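Local coordinates for DUF1955 domain-containing protein (Sulfolobus tokodaii, PDB 1WY6), which is of unknown function but folds as an archaeal helical repeat protein, an architecture that in other families often serves protein-protein binding, at residues Ser40-Phe45 and Gly66-Leu71; Trp44-Leu49 and Asp72-Leu77; Ser126-Ile131 and Ile149-Lys154; Lys109-Gly114 and Asn133-Val138; Ser79-Gly84 and Lys96-Leu101. All blocks are in the same frame, centred on the assembly; numbering follows the deposited sequence.

Interaction 1 (Ser40-Phe45 and Gly66-Leu71); sequences SEYNWF and GSYFDL
The ring of F69 reaches into the bend between helix 39-42 and helix 44-52, where it overlaps the ring of Y42. The pair is an offset edge-to-face stack, the edge of Y42 turned to the face of F69, with centroids 5.6 Å apart and planes at 86°. At closest approach Y42 CD2 lies 3.6 Å from F69 CE1. F69 in turn presents its own edge to the backbone: Y42 O sits near its plane, 3.4 Å from F69 CE1. Farther in, F45 CD2 touches F69 CZ at 4.2 Å, and I46 of the same helix also borders the F69 ring.

Beside the rings, N43 grips the backbone of D70. D70 N donates to N43 OD1 over 2.6 Å, at 165° at the hydrogen, in the carbonyl plane and on a lone pair. N43 ND2 returns a weak bond of 3.4 Å to D70 O. With CG anti to the N43 backbone nitrogen (chi1 -164°), the amide faces both groups of D70. One side chain thus addresses the N-H and the C=O of a single loop residue, so the 66-71 loop is held by its main chain while F69 supplies apolar burial.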
# COMPACT_ATOMS: atom_id res chain seq x y z
N SER A 40 9.65 -6.35 18.10
CA SER A 40 9.91 -7.71 17.64
C SER A 40 9.02 -8.74 18.33
O SER A 40 9.48 -9.82 18.69
CB SER A 40 11.38 -8.07 17.88
OG SER A 40 11.71 -7.93 19.25
N GLU A 41 7.76 -8.39 18.51
CA GLU A 41 6.79 -9.25 19.19
C GLU A 41 5.37 -8.99 18.71
O GLU A 41 4.55 -9.90 18.64
CB GLU A 41 6.89 -9.04 20.70
CG GLU A 41 5.65 -9.42 21.51
CD GLU A 41 5.40 -10.91 21.59
OE1 GLU A 41 5.09 -11.53 20.54
OE2 GLU A 41 5.52 -11.47 22.70
N TYR A 42 5.07 -7.73 18.37
CA TYR A 42 3.73 -7.38 17.91
C TYR A 42 3.75 -6.81 16.50
O TYR A 42 2.70 -6.51 15.93
CB TYR A 42 3.09 -6.36 18.86
CG TYR A 42 3.79 -5.02 18.92
CD1 TYR A 42 4.61 -4.69 20.01
CD2 TYR A 42 3.63 -4.07 17.91
CE1 TYR A 42 5.24 -3.45 20.09
CE2 TYR A 42 4.25 -2.83 17.98
CZ TYR A 42 5.06 -2.53 19.07
OH TYR A 42 5.66 -1.29 19.15
N ASN A 43 4.94 -6.65 15.94
CA ASN A 43 5.10 -6.09 14.61
C ASN A 43 4.31 -6.81 13.52
O ASN A 43 3.77 -6.18 12.60
CB ASN A 43 6.57 -6.07 14.22
CG ASN A 43 6.83 -5.17 13.04
OD1 ASN A 43 6.86 -3.95 13.20
ND2 ASN A 43 7.00 -5.75 11.86
N TRP A 44 4.26 -8.14 13.62
CA TRP A 44 3.55 -8.99 12.66
C TRP A 44 2.08 -8.61 12.53
O TRP A 44 1.46 -8.86 11.49
CB TRP A 44 3.60 -10.45 13.13
CG TRP A 44 2.86 -10.63 14.42
CD1 TRP A 44 3.33 -10.38 15.68
CD2 TRP A 44 1.48 -11.00 14.58
NE1 TRP A 44 2.33 -10.56 16.60
CE2 TRP A 44 1.18 -10.94 15.96
CE3 TRP A 44 0.47 -11.37 13.69
CZ2 TRP A 44 -0.09 -11.24 16.47
CZ3 TRP A 44 -0.80 -11.67 14.19
CH2 TRP A 44 -1.06 -11.60 15.57
N PHE A 45 1.52 -8.03 13.59
CA PHE A 45 0.10 -7.66 13.59
C PHE A 45 -0.34 -6.77 12.44
O PHE A 45 -1.38 -7.01 11.84
CB PHE A 45 -0.27 -6.96 14.90
CG PHE A 45 -1.71 -6.55 14.98
CD1 PHE A 45 -2.71 -7.50 15.21
CD2 PHE A 45 -2.09 -5.22 14.82
CE1 PHE A 45 -4.05 -7.12 15.30
CE2 PHE A 45 -3.42 -4.84 14.90
CZ PHE A 45 -4.40 -5.80 15.14
N GLY A 66 0.51 3.26 12.05
CA GLY A 66 1.53 2.79 11.13
C GLY A 66 2.94 2.94 11.66
O GLY A 66 3.77 2.04 11.53
N SER A 67 3.22 4.10 12.26
CA SER A 67 4.54 4.42 12.79
C SER A 67 5.08 3.47 13.86
O SER A 67 6.28 3.46 14.10
CB SER A 67 4.54 5.86 13.33
OG SER A 67 3.65 6.00 14.43
N TYR A 68 4.21 2.69 14.49
CA TYR A 68 4.66 1.75 15.52
C TYR A 68 5.18 0.43 14.97
O TYR A 68 5.70 -0.41 15.72
CB TYR A 68 3.53 1.42 16.50
CG TYR A 68 3.14 2.57 17.40
CD1 TYR A 68 2.21 3.51 16.98
CD2 TYR A 68 3.73 2.73 18.65
CE1 TYR A 68 1.86 4.59 17.80
CE2 TYR A 68 3.39 3.79 19.48
CZ TYR A 68 2.46 4.72 19.05
OH TYR A 68 2.11 5.77 19.87
N PHE A 69 5.06 0.24 13.65
CA PHE A 69 5.50 -1.00 13.03
C PHE A 69 6.55 -0.80 11.96
O PHE A 69 6.77 0.31 11.48
CB PHE A 69 4.29 -1.71 12.39
CG PHE A 69 3.14 -1.95 13.32
CD1 PHE A 69 2.99 -3.17 13.97
CD2 PHE A 69 2.19 -0.95 13.55
CE1 PHE A 69 1.92 -3.40 14.83
CE2 PHE A 69 1.11 -1.17 14.41
CZ PHE A 69 0.97 -2.40 15.05
N ASP A 70 7.21 -1.89 11.59
CA ASP A 70 8.20 -1.88 10.51
C ASP A 70 7.46 -2.51 9.34
O ASP A 70 7.42 -3.73 9.22
CB ASP A 70 9.42 -2.73 10.86
CG ASP A 70 10.26 -2.13 11.95
OD1 ASP A 70 10.55 -0.91 11.86
OD2 ASP A 70 10.63 -2.87 12.89
N LEU A 71 6.86 -1.68 8.49
CA LEU A 71 6.11 -2.17 7.34
C LEU A 71 6.98 -2.95 6.36
O LEU A 71 6.49 -3.84 5.67
CB LEU A 71 5.44 -1.01 6.61
CG LEU A 71 4.13 -0.46 7.18
CD1 LEU A 71 3.73 0.79 6.43
CD2 LEU A 71 3.04 -1.49 7.07

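Interaction 2 (Trp44-Leu49 and Asp72-Leu77); sequences WFICNL and DKCQNL
The flat amide of N76 lies by the backbone carbonyl of C47, its CG 3.6 Å from C47 O, and is the one flat side-chain group that meets helix 44-52 here. The motif joining the segments is a disulfide, C47 to C74, which staples helix 44-52 to the irregular loop leading to helix 78-86 in this helical repeat protein. C47 SG and C74 SG are 2.0 Å apart, and the bridge has a chi3 of -88°, close to the 90° expected of a relaxed disulfide. The CA atoms of C47 and C74 are 5.2 Å apart, the nearest such pair between the segments. Both sulfurs stand anti to their own carbonyl carbons (chi1 -53° for C47, -66° for C74); both side chains start toward the other segment, and the two CB-S bonds are turned nearly perpendicular about the S-S bond.

I46 adds an apolar touch from the preceding helical position, its CG2 branch 3.7 Å from C74 SG. The loop continues toward helix 78-86, and N76 O accepts a hydrogen bond from S79 OG there. The K73 side chain leads away from helix 44-52, past N43; its backbone stays close, with K73 C 4.3 Å from C47 SG.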
# COMPACT_ATOMS: atom_id res chain seq x y z
N TRP A 44 4.26 -8.14 13.62
CA TRP A 44 3.55 -8.99 12.66
C TRP A 44 2.08 -8.61 12.53
O TRP A 44 1.46 -8.86 11.49
CB TRP A 44 3.60 -10.45 13.13
CG TRP A 44 2.86 -10.63 14.42
CD1 TRP A 44 3.33 -10.38 15.68
CD2 TRP A 44 1.48 -11.00 14.58
NE1 TRP A 44 2.33 -10.56 16.60
CE2 TRP A 44 1.18 -10.94 15.96
CE3 TRP A 44 0.47 -11.37 13.69
CZ2 TRP A 44 -0.09 -11.24 16.47
CZ3 TRP A 44 -0.80 -11.67 14.19
CH2 TRP A 44 -1.06 -11.60 15.57
N PHE A 45 1.52 -8.03 13.59
CA PHE A 45 0.10 -7.66 13.59
C PHE A 45 -0.34 -6.77 12.44
O PHE A 45 -1.38 -7.01 11.84
CB PHE A 45 -0.27 -6.96 14.90
CG PHE A 45 -1.71 -6.55 14.98
CD1 PHE A 45 -2.71 -7.50 15.21
CD2 PHE A 45 -2.09 -5.22 14.82
CE1 PHE A 45 -4.05 -7.12 15.30
CE2 PHE A 45 -3.42 -4.84 14.90
CZ PHE A 45 -4.40 -5.80 15.14
N ILE A 46 0.43 -5.73 12.14
CA ILE A 46 0.07 -4.81 11.08
C ILE A 46 -0.02 -5.49 9.71
O ILE A 46 -0.90 -5.19 8.91
CB ILE A 46 1.05 -3.61 11.02
CG1 ILE A 46 0.40 -2.45 10.26
CG2 ILE A 46 2.38 -4.03 10.38
CD1 ILE A 46 -0.90 -1.95 10.92
N CYS A 47 0.90 -6.42 9.45
CA CYS A 47 0.92 -7.15 8.18
C CYS A 47 -0.36 -7.99 8.10
O CYS A 47 -1.00 -8.07 7.05
CB CYS A 47 2.11 -8.12 8.12
SG CYS A 47 3.76 -7.41 8.43
N ASN A 48 -0.69 -8.61 9.22
CA ASN A 48 -1.86 -9.46 9.32
C ASN A 48 -3.13 -8.64 9.07
O ASN A 48 -3.99 -9.04 8.28
CB ASN A 48 -1.87 -10.12 10.72
CG ASN A 48 -2.96 -11.17 10.88
OD1 ASN A 48 -4.12 -10.84 11.12
ND2 ASN A 48 -2.58 -12.44 10.74
N LEU A 49 -3.25 -7.48 9.71
CA LEU A 49 -4.42 -6.63 9.51
C LEU A 49 -4.58 -6.22 8.05
O LEU A 49 -5.64 -6.38 7.46
CB LEU A 49 -4.34 -5.36 10.37
CG LEU A 49 -5.52 -4.39 10.19
CD1 LEU A 49 -6.79 -4.99 10.79
CD2 LEU A 49 -5.21 -3.06 10.86
N ASP A 72 8.27 -2.62 6.32
CA ASP A 72 9.19 -3.30 5.41
C ASP A 72 9.30 -4.78 5.73
O ASP A 72 9.81 -5.56 4.92
CB ASP A 72 10.58 -2.64 5.47
CG ASP A 72 11.27 -2.82 6.82
OD1 ASP A 72 10.72 -2.37 7.85
OD2 ASP A 72 12.36 -3.42 6.85
N LYS A 73 8.84 -5.19 6.91
CA LYS A 73 8.89 -6.59 7.28
C LYS A 73 7.69 -7.35 6.72
O LYS A 73 7.67 -8.58 6.69
CB LYS A 73 8.97 -6.73 8.80
CG LYS A 73 10.35 -6.37 9.33
CD LYS A 73 10.51 -6.65 10.80
CE LYS A 73 11.91 -6.25 11.24
NZ LYS A 73 12.20 -4.86 10.78
N CYS A 74 6.69 -6.60 6.25
CA CYS A 74 5.49 -7.18 5.68
C CYS A 74 5.75 -7.63 4.24
O CYS A 74 6.39 -6.91 3.47
CB CYS A 74 4.34 -6.17 5.70
SG CYS A 74 3.75 -5.69 7.36
N GLN A 75 5.24 -8.81 3.89
CA GLN A 75 5.41 -9.38 2.56
C GLN A 75 4.17 -9.19 1.69
O GLN A 75 4.19 -9.47 0.49
CB GLN A 75 5.72 -10.88 2.67
CG GLN A 75 6.84 -11.20 3.64
CD GLN A 75 8.19 -10.71 3.16
OE1 GLN A 75 9.09 -10.45 3.97
NE2 GLN A 75 8.35 -10.58 1.85
N ASN A 76 3.10 -8.70 2.30
CA ASN A 76 1.82 -8.48 1.61
C ASN A 76 1.50 -7.00 1.36
O ASN A 76 0.33 -6.62 1.33
CB ASN A 76 0.67 -9.10 2.42
CG ASN A 76 0.58 -8.55 3.85
OD1 ASN A 76 -0.38 -8.83 4.57
ND2 ASN A 76 1.57 -7.77 4.26
N LEU A 77 2.53 -6.18 1.18
CA LEU A 77 2.30 -4.76 0.95
C LEU A 77 1.57 -4.44 -0.35
O LEU A 77 1.23 -3.29 -0.61
CB LEU A 77 3.61 -3.97 1.05
CG LEU A 77 4.20 -3.95 2.47
CD1 LEU A 77 5.22 -2.82 2.57
CD2 LEU A 77 3.10 -3.74 3.51

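Interaction 3 (Ser126-Ile131 and Ile149-Lys154); sequences SILVAI and IEACKK
An antiparallel pair of helices, 125-137 and 141-153, forms this hairpin of the helical repeat fold; the short axes run at 161° and approach to 8.8 Å. Interlocking is centred on L128 and A151, whose CA atoms are 6.0 Å apart. A151 CB lies between two side chains of the facing helix, 4.1 Å from L128 CB and 4.0 Å from V129 CG2. The small methyl is consistent with the close approach of the axes.

L128 reaches farther. Its CG stands anti to the carbonyl carbon (chi1 -68°), and the CD1 branch enters between the aliphatic parts of E150 and K154, one helical turn apart. E150 bends at chi2 (64°), which turns its carboxylate away and leaves its CG for the leucine. No hydrogen bond crosses between the segments; the side-chain contacts are between carbon atoms, and L128 CD1 also lies 3.7 Å from A151 N. Outside them, the C152-C160 disulfide ties helix 141-153 to helix 157-164. The K154 chain passes L128 at about a right angle, with K154 CD 3.5 Å from L128 CD1.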
# COMPACT_ATOMS: atom_id res chain seq x y z
N SER A 126 -2.12 10.06 -11.89
CA SER A 126 -1.10 9.99 -10.84
C SER A 126 -0.78 8.54 -10.47
O SER A 126 0.39 8.16 -10.38
CB SER A 126 -1.57 10.75 -9.60
OG SER A 126 -2.79 10.25 -9.12
N ILE A 127 -1.81 7.75 -10.26
CA ILE A 127 -1.63 6.35 -9.92
C ILE A 127 -0.92 5.60 -11.06
O ILE A 127 0.02 4.85 -10.81
CB ILE A 127 -3.01 5.71 -9.56
CG1 ILE A 127 -3.50 6.31 -8.23
CG2 ILE A 127 -2.87 4.20 -9.43
CD1 ILE A 127 -4.97 6.07 -7.91
N LEU A 128 -1.35 5.83 -12.30
CA LEU A 128 -0.69 5.19 -13.44
C LEU A 128 0.79 5.55 -13.44
O LEU A 128 1.65 4.71 -13.71
CB LEU A 128 -1.31 5.66 -14.76
CG LEU A 128 -2.75 5.24 -15.08
CD1 LEU A 128 -3.25 6.05 -16.27
CD2 LEU A 128 -2.80 3.75 -15.38
N VAL A 129 1.08 6.81 -13.13
CA VAL A 129 2.46 7.28 -13.09
C VAL A 129 3.27 6.63 -11.96
O VAL A 129 4.42 6.24 -12.17
CB VAL A 129 2.54 8.81 -12.94
CG1 VAL A 129 3.95 9.23 -12.59
CG2 VAL A 129 2.11 9.48 -14.25
N ALA A 130 2.66 6.53 -10.78
CA ALA A 130 3.32 5.93 -9.63
C ALA A 130 3.73 4.49 -9.94
O ALA A 130 4.90 4.13 -9.79
CB ALA A 130 2.39 5.97 -8.41
N ILE A 131 2.79 3.67 -10.39
CA ILE A 131 3.08 2.27 -10.73
C ILE A 131 4.05 2.12 -11.90
O ILE A 131 4.91 1.24 -11.90
CB ILE A 131 1.77 1.46 -11.05
CG1 ILE A 131 0.94 1.25 -9.79
CG2 ILE A 131 2.12 0.09 -11.63
CD1 ILE A 131 0.22 2.47 -9.29
N ILE A 149 1.91 5.92 -21.23
CA ILE A 149 1.21 6.26 -22.45
C ILE A 149 -0.25 6.53 -22.09
O ILE A 149 -0.84 7.51 -22.54
CB ILE A 149 1.30 5.12 -23.51
CG1 ILE A 149 2.70 5.09 -24.12
CG2 ILE A 149 0.24 5.32 -24.59
CD1 ILE A 149 2.93 3.95 -25.09
N GLU A 150 -0.82 5.66 -21.25
CA GLU A 150 -2.20 5.83 -20.80
C GLU A 150 -2.35 7.10 -19.97
O GLU A 150 -3.36 7.80 -20.08
CB GLU A 150 -2.65 4.62 -19.98
CG GLU A 150 -4.07 4.77 -19.43
CD GLU A 150 -5.13 4.84 -20.53
OE1 GLU A 150 -6.24 5.32 -20.24
OE2 GLU A 150 -4.86 4.40 -21.67
N ALA A 151 -1.36 7.41 -19.14
CA ALA A 151 -1.40 8.61 -18.32
C ALA A 151 -1.35 9.86 -19.21
O ALA A 151 -1.99 10.87 -18.92
CB ALA A 151 -0.21 8.63 -17.35
N CYS A 152 -0.57 9.78 -20.28
CA CYS A 152 -0.45 10.89 -21.22
C CYS A 152 -1.83 11.08 -21.86
O CYS A 152 -2.32 12.21 -22.01
CB CYS A 152 0.62 10.55 -22.27
SG CYS A 152 0.76 11.73 -23.65
N LYS A 153 -2.46 9.97 -22.21
CA LYS A 153 -3.79 10.00 -22.81
C LYS A 153 -4.79 10.65 -21.85
O LYS A 153 -5.67 11.39 -22.28
CB LYS A 153 -4.25 8.58 -23.14
CG LYS A 153 -5.64 8.51 -23.74
CD LYS A 153 -5.99 7.09 -24.13
CE LYS A 153 -7.36 7.00 -24.77
NZ LYS A 153 -7.54 5.71 -25.51
N LYS A 154 -4.65 10.37 -20.56
CA LYS A 154 -5.53 10.94 -19.54
C LYS A 154 -5.22 12.40 -19.28
O LYS A 154 -5.86 13.04 -18.45
CB LYS A 154 -5.42 10.16 -18.22
CG LYS A 154 -6.08 8.79 -18.22
CD LYS A 154 -5.99 8.18 -16.83
CE LYS A 154 -6.74 6.87 -16.77
NZ LYS A 154 -8.18 7.06 -17.03

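Interaction 4 (Lys109-Gly114 and Asn133-Val138); sequences KLEEIG and NALRRV
L110 and L135 face each other across the pair formed by helix 107-117 and helix 125-137, but their side chains meet the facing helix differently. L135 starts out along the flank of its helix and then turns inward, bringing its CD2 branch against the backbone of the other helix, 3.5 Å from L110 O. The same methyl lies 3.6 Å from L110 CB and also 4.1 Å from E111 CG, where the E111 and L135 side chains cross at about a right angle. Its second branch, L135 CD1, points to G114, 4.4 Å from G114 CA; with no side chain there, the leucine can sit close to the helix surface.

L110 points straight across. Its CG stands anti to the carbonyl carbon (chi1 -66°), and the two methyls divide the work: L110 CD1 meets V138 CG1 at 3.6 Å, the two side chains slanting past each other, while L110 CD2 comes to 4.2 Å from A134 CB. The polar end of E111 turns to its own helix, in salt bridges with R107 and R115, leaving its aliphatic part to L135.

L98 and L101 of helix 92-103 extend the apolar surface round L110, and L147 does so round L135. The axes of the short segments are 9.8 Å apart at 145°, an antiparallel packing of two helices consecutive in the chain, as in the stacked helices of a helical repeat protein.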
# COMPACT_ATOMS: atom_id res chain seq x y z
N LYS A 109 4.43 -8.73 -7.89
CA LYS A 109 3.32 -7.97 -7.30
C LYS A 109 3.10 -6.66 -8.07
O LYS A 109 1.96 -6.31 -8.40
CB LYS A 109 3.61 -7.68 -5.82
CG LYS A 109 3.79 -8.95 -4.97
CD LYS A 109 2.52 -9.79 -4.97
CE LYS A 109 2.75 -11.20 -4.44
NZ LYS A 109 3.16 -11.21 -3.01
N LEU A 110 4.18 -5.95 -8.38
CA LEU A 110 4.08 -4.70 -9.14
C LEU A 110 3.45 -4.91 -10.52
O LEU A 110 2.68 -4.06 -10.99
CB LEU A 110 5.47 -4.07 -9.29
CG LEU A 110 6.11 -3.58 -7.98
CD1 LEU A 110 7.56 -3.19 -8.21
CD2 LEU A 110 5.29 -2.41 -7.44
N GLU A 111 3.77 -6.02 -11.17
CA GLU A 111 3.20 -6.32 -12.50
C GLU A 111 1.71 -6.63 -12.41
O GLU A 111 0.93 -6.24 -13.28
CB GLU A 111 3.92 -7.50 -13.15
CG GLU A 111 5.38 -7.24 -13.45
CD GLU A 111 5.93 -8.19 -14.49
OE1 GLU A 111 7.17 -8.27 -14.63
OE2 GLU A 111 5.11 -8.86 -15.17
N GLU A 112 1.32 -7.36 -11.36
CA GLU A 112 -0.08 -7.67 -11.15
C GLU A 112 -0.88 -6.36 -11.03
O GLU A 112 -1.92 -6.19 -11.66
CB GLU A 112 -0.22 -8.52 -9.87
CG GLU A 112 0.31 -9.93 -10.05
CD GLU A 112 0.63 -10.61 -8.73
OE1 GLU A 112 0.09 -10.18 -7.70
OE2 GLU A 112 1.42 -11.59 -8.74
N ILE A 113 -0.38 -5.43 -10.22
CA ILE A 113 -1.05 -4.13 -10.07
C ILE A 113 -1.11 -3.45 -11.44
O ILE A 113 -2.14 -2.87 -11.82
CB ILE A 113 -0.28 -3.21 -9.11
CG1 ILE A 113 -0.44 -3.69 -7.67
CG2 ILE A 113 -0.78 -1.78 -9.25
CD1 ILE A 113 -1.87 -3.54 -7.13
N GLY A 114 -0.01 -3.52 -12.18
CA GLY A 114 0.05 -2.90 -13.49
C GLY A 114 -1.02 -3.39 -14.45
O GLY A 114 -1.64 -2.58 -15.13
N ASN A 133 6.49 4.13 -12.86
CA ASN A 133 7.83 4.42 -12.40
C ASN A 133 8.37 3.35 -11.44
O ASN A 133 9.57 3.09 -11.41
CB ASN A 133 7.85 5.82 -11.77
CG ASN A 133 7.72 6.93 -12.82
OD1 ASN A 133 7.49 8.09 -12.50
ND2 ASN A 133 7.89 6.56 -14.08
N ALA A 134 7.49 2.73 -10.66
CA ALA A 134 7.93 1.67 -9.76
C ALA A 134 8.30 0.46 -10.64
O ALA A 134 9.31 -0.22 -10.41
CB ALA A 134 6.82 1.29 -8.79
N LEU A 135 7.48 0.20 -11.65
CA LEU A 135 7.74 -0.92 -12.54
C LEU A 135 9.08 -0.75 -13.25
O LEU A 135 9.87 -1.68 -13.32
CB LEU A 135 6.61 -1.04 -13.58
CG LEU A 135 5.31 -1.68 -13.07
CD1 LEU A 135 4.18 -1.46 -14.07
CD2 LEU A 135 5.54 -3.17 -12.81
N ARG A 136 9.32 0.45 -13.78
CA ARG A 136 10.57 0.70 -14.48
C ARG A 136 11.74 0.40 -13.54
O ARG A 136 12.81 -0.03 -13.99
CB ARG A 136 10.59 2.15 -14.98
CG ARG A 136 11.54 2.40 -16.13
CD ARG A 136 11.21 3.71 -16.82
NE ARG A 136 10.07 3.57 -17.72
CZ ARG A 136 9.20 4.54 -18.00
NH1 ARG A 136 8.20 4.33 -18.84
NH2 ARG A 136 9.32 5.73 -17.42
N ARG A 137 11.52 0.60 -12.24
CA ARG A 137 12.56 0.33 -11.24
C ARG A 137 12.84 -1.16 -11.05
O ARG A 137 13.87 -1.53 -10.50
CB ARG A 137 12.19 0.95 -9.89
CG ARG A 137 12.32 2.47 -9.80
CD ARG A 137 12.09 2.96 -8.37
NE ARG A 137 13.10 2.44 -7.44
CZ ARG A 137 12.98 2.42 -6.12
NH1 ARG A 137 11.88 2.91 -5.54
NH2 ARG A 137 13.95 1.92 -5.36
N VAL A 138 11.92 -2.02 -11.49
CA VAL A 138 12.13 -3.47 -11.37
C VAL A 138 12.47 -4.11 -12.72
O VAL A 138 12.51 -5.34 -12.84
CB VAL A 138 10.91 -4.22 -10.74
CG1 VAL A 138 10.88 -3.99 -9.23
CG2 VAL A 138 9.61 -3.75 -11.36

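Interaction 5 (Ser79-Gly84 and Lys96-Leu101); sequences SVVECG and KALDIL
All the contacts that join helix 78-86 to helix 92-103 here are apolar, made by branched side chains against an alanine and two leucines. A97 CB receives V80, whose CG1 comes to 3.8 Å; that branch stands anti to the V80 backbone nitrogen (chi1 173°). V81 works through a single methyl, CG2, which lies anti to its carbonyl carbon and meets three residues. It is 4.1 Å from A97 CB and equally far from L98 CD2, and it closes to 3.8 Å from L101 CD1, the V81 and L101 chains passing at a slant.

The two helices form an antiparallel hairpin near the centre of the helical repeat chain, their short axes 9.2 Å apart at 139°. Hydrogen bonding stays within each helix, as in L101 N to A97 O at 2.9 Å. Covalent linkage lies on another side: C83 is joined to C55, at the start of helix 55-65. M58 and F59 of that helix touch V80, whereas I113 of helix 107-117 touches V81.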
# COMPACT_ATOMS: atom_id res chain seq x y z
N SER A 79 -1.23 -5.27 -0.72
CA SER A 79 -2.55 -4.97 -0.15
C SER A 79 -2.74 -3.46 0.02
O SER A 79 -3.84 -2.93 -0.11
CB SER A 79 -2.70 -5.64 1.22
OG SER A 79 -2.46 -7.04 1.16
N VAL A 80 -1.65 -2.77 0.35
CA VAL A 80 -1.72 -1.32 0.55
C VAL A 80 -1.89 -0.60 -0.78
O VAL A 80 -2.67 0.34 -0.89
CB VAL A 80 -0.46 -0.80 1.29
CG1 VAL A 80 -0.47 0.73 1.34
CG2 VAL A 80 -0.43 -1.37 2.69
N VAL A 81 -1.16 -1.05 -1.80
CA VAL A 81 -1.26 -0.45 -3.12
C VAL A 81 -2.67 -0.70 -3.68
O VAL A 81 -3.26 0.18 -4.32
CB VAL A 81 -0.24 -1.07 -4.09
CG1 VAL A 81 -0.29 -0.34 -5.43
CG2 VAL A 81 1.15 -1.02 -3.48
N GLU A 82 -3.19 -1.90 -3.44
CA GLU A 82 -4.53 -2.28 -3.89
C GLU A 82 -5.58 -1.31 -3.36
O GLU A 82 -6.51 -0.95 -4.07
CB GLU A 82 -4.89 -3.69 -3.41
CG GLU A 82 -4.27 -4.82 -4.20
CD GLU A 82 -4.76 -4.87 -5.65
OE1 GLU A 82 -5.86 -4.36 -5.93
OE2 GLU A 82 -4.03 -5.44 -6.50
N CYS A 83 -5.45 -0.91 -2.09
CA CYS A 83 -6.40 0.04 -1.52
C CYS A 83 -6.20 1.41 -2.16
O CYS A 83 -7.12 2.22 -2.24
CB CYS A 83 -6.25 0.12 -0.01
SG CYS A 83 -7.07 -1.25 0.86
N GLY A 84 -4.98 1.68 -2.61
CA GLY A 84 -4.73 2.95 -3.27
C GLY A 84 -5.52 2.94 -4.58
O GLY A 84 -6.19 3.91 -4.92
N LYS A 96 5.10 4.55 0.01
CA LYS A 96 6.06 3.80 0.81
C LYS A 96 5.95 2.30 0.51
O LYS A 96 6.96 1.62 0.42
CB LYS A 96 5.85 4.04 2.30
CG LYS A 96 6.20 5.44 2.76
CD LYS A 96 5.86 5.65 4.23
CE LYS A 96 6.10 7.09 4.67
NZ LYS A 96 5.76 7.29 6.11
N ALA A 97 4.72 1.81 0.35
CA ALA A 97 4.48 0.39 0.05
C ALA A 97 5.10 0.05 -1.31
O ALA A 97 5.68 -1.02 -1.49
CB ALA A 97 2.99 0.11 0.01
N LEU A 98 4.97 0.97 -2.26
CA LEU A 98 5.55 0.78 -3.58
C LEU A 98 7.08 0.71 -3.47
O LEU A 98 7.69 -0.21 -4.02
CB LEU A 98 5.17 1.94 -4.51
CG LEU A 98 3.77 1.93 -5.14
CD1 LEU A 98 3.50 3.28 -5.80
CD2 LEU A 98 3.69 0.80 -6.16
N ASP A 99 7.68 1.66 -2.76
CA ASP A 99 9.12 1.69 -2.60
C ASP A 99 9.61 0.42 -1.95
O ASP A 99 10.63 -0.14 -2.36
CB ASP A 99 9.56 2.91 -1.77
CG ASP A 99 9.24 4.24 -2.46
OD1 ASP A 99 9.07 4.25 -3.70
OD2 ASP A 99 9.17 5.28 -1.77
N ILE A 100 8.89 -0.06 -0.93
CA ILE A 100 9.28 -1.29 -0.25
C ILE A 100 9.13 -2.49 -1.19
O ILE A 100 9.96 -3.40 -1.17
CB ILE A 100 8.44 -1.51 1.02
CG1 ILE A 100 8.84 -0.47 2.08
CG2 ILE A 100 8.66 -2.90 1.56
CD1 ILE A 100 7.87 -0.35 3.23
N LEU A 101 8.08 -2.51 -2.01
CA LEU A 101 7.89 -3.61 -2.94
C LEU A 101 9.07 -3.67 -3.92
O LEU A 101 9.57 -4.74 -4.22
CB LEU A 101 6.58 -3.46 -3.72
CG LEU A 101 5.29 -3.68 -2.93
CD1 LEU A 101 4.09 -3.48 -3.83
CD2 LEU A 101 5.28 -5.07 -2.32

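From the N terminus, interactions 1 and 2 both start at helix 44-52 and its approach, and each closes a loop round helix 55-65. They share W44 and F45, and N43 packs on K73 where they touch. Interaction 5 closes the shorter loop between helices 78-86 and 92-103, with L77 of interaction 2 packing on I100. Interactions 4 and 3 follow and cross, since 126-131 falls between 109-114 and 133-138 while 149-154 lies beyond; I131 meets I113 between them. Interaction 5 abuts interaction 4 through helices 92-103 and 107-117, which follow each other in the chain. Interactions 1 and 3 lie on opposite sides of the chain's centre, their own centres about 32 Å apart.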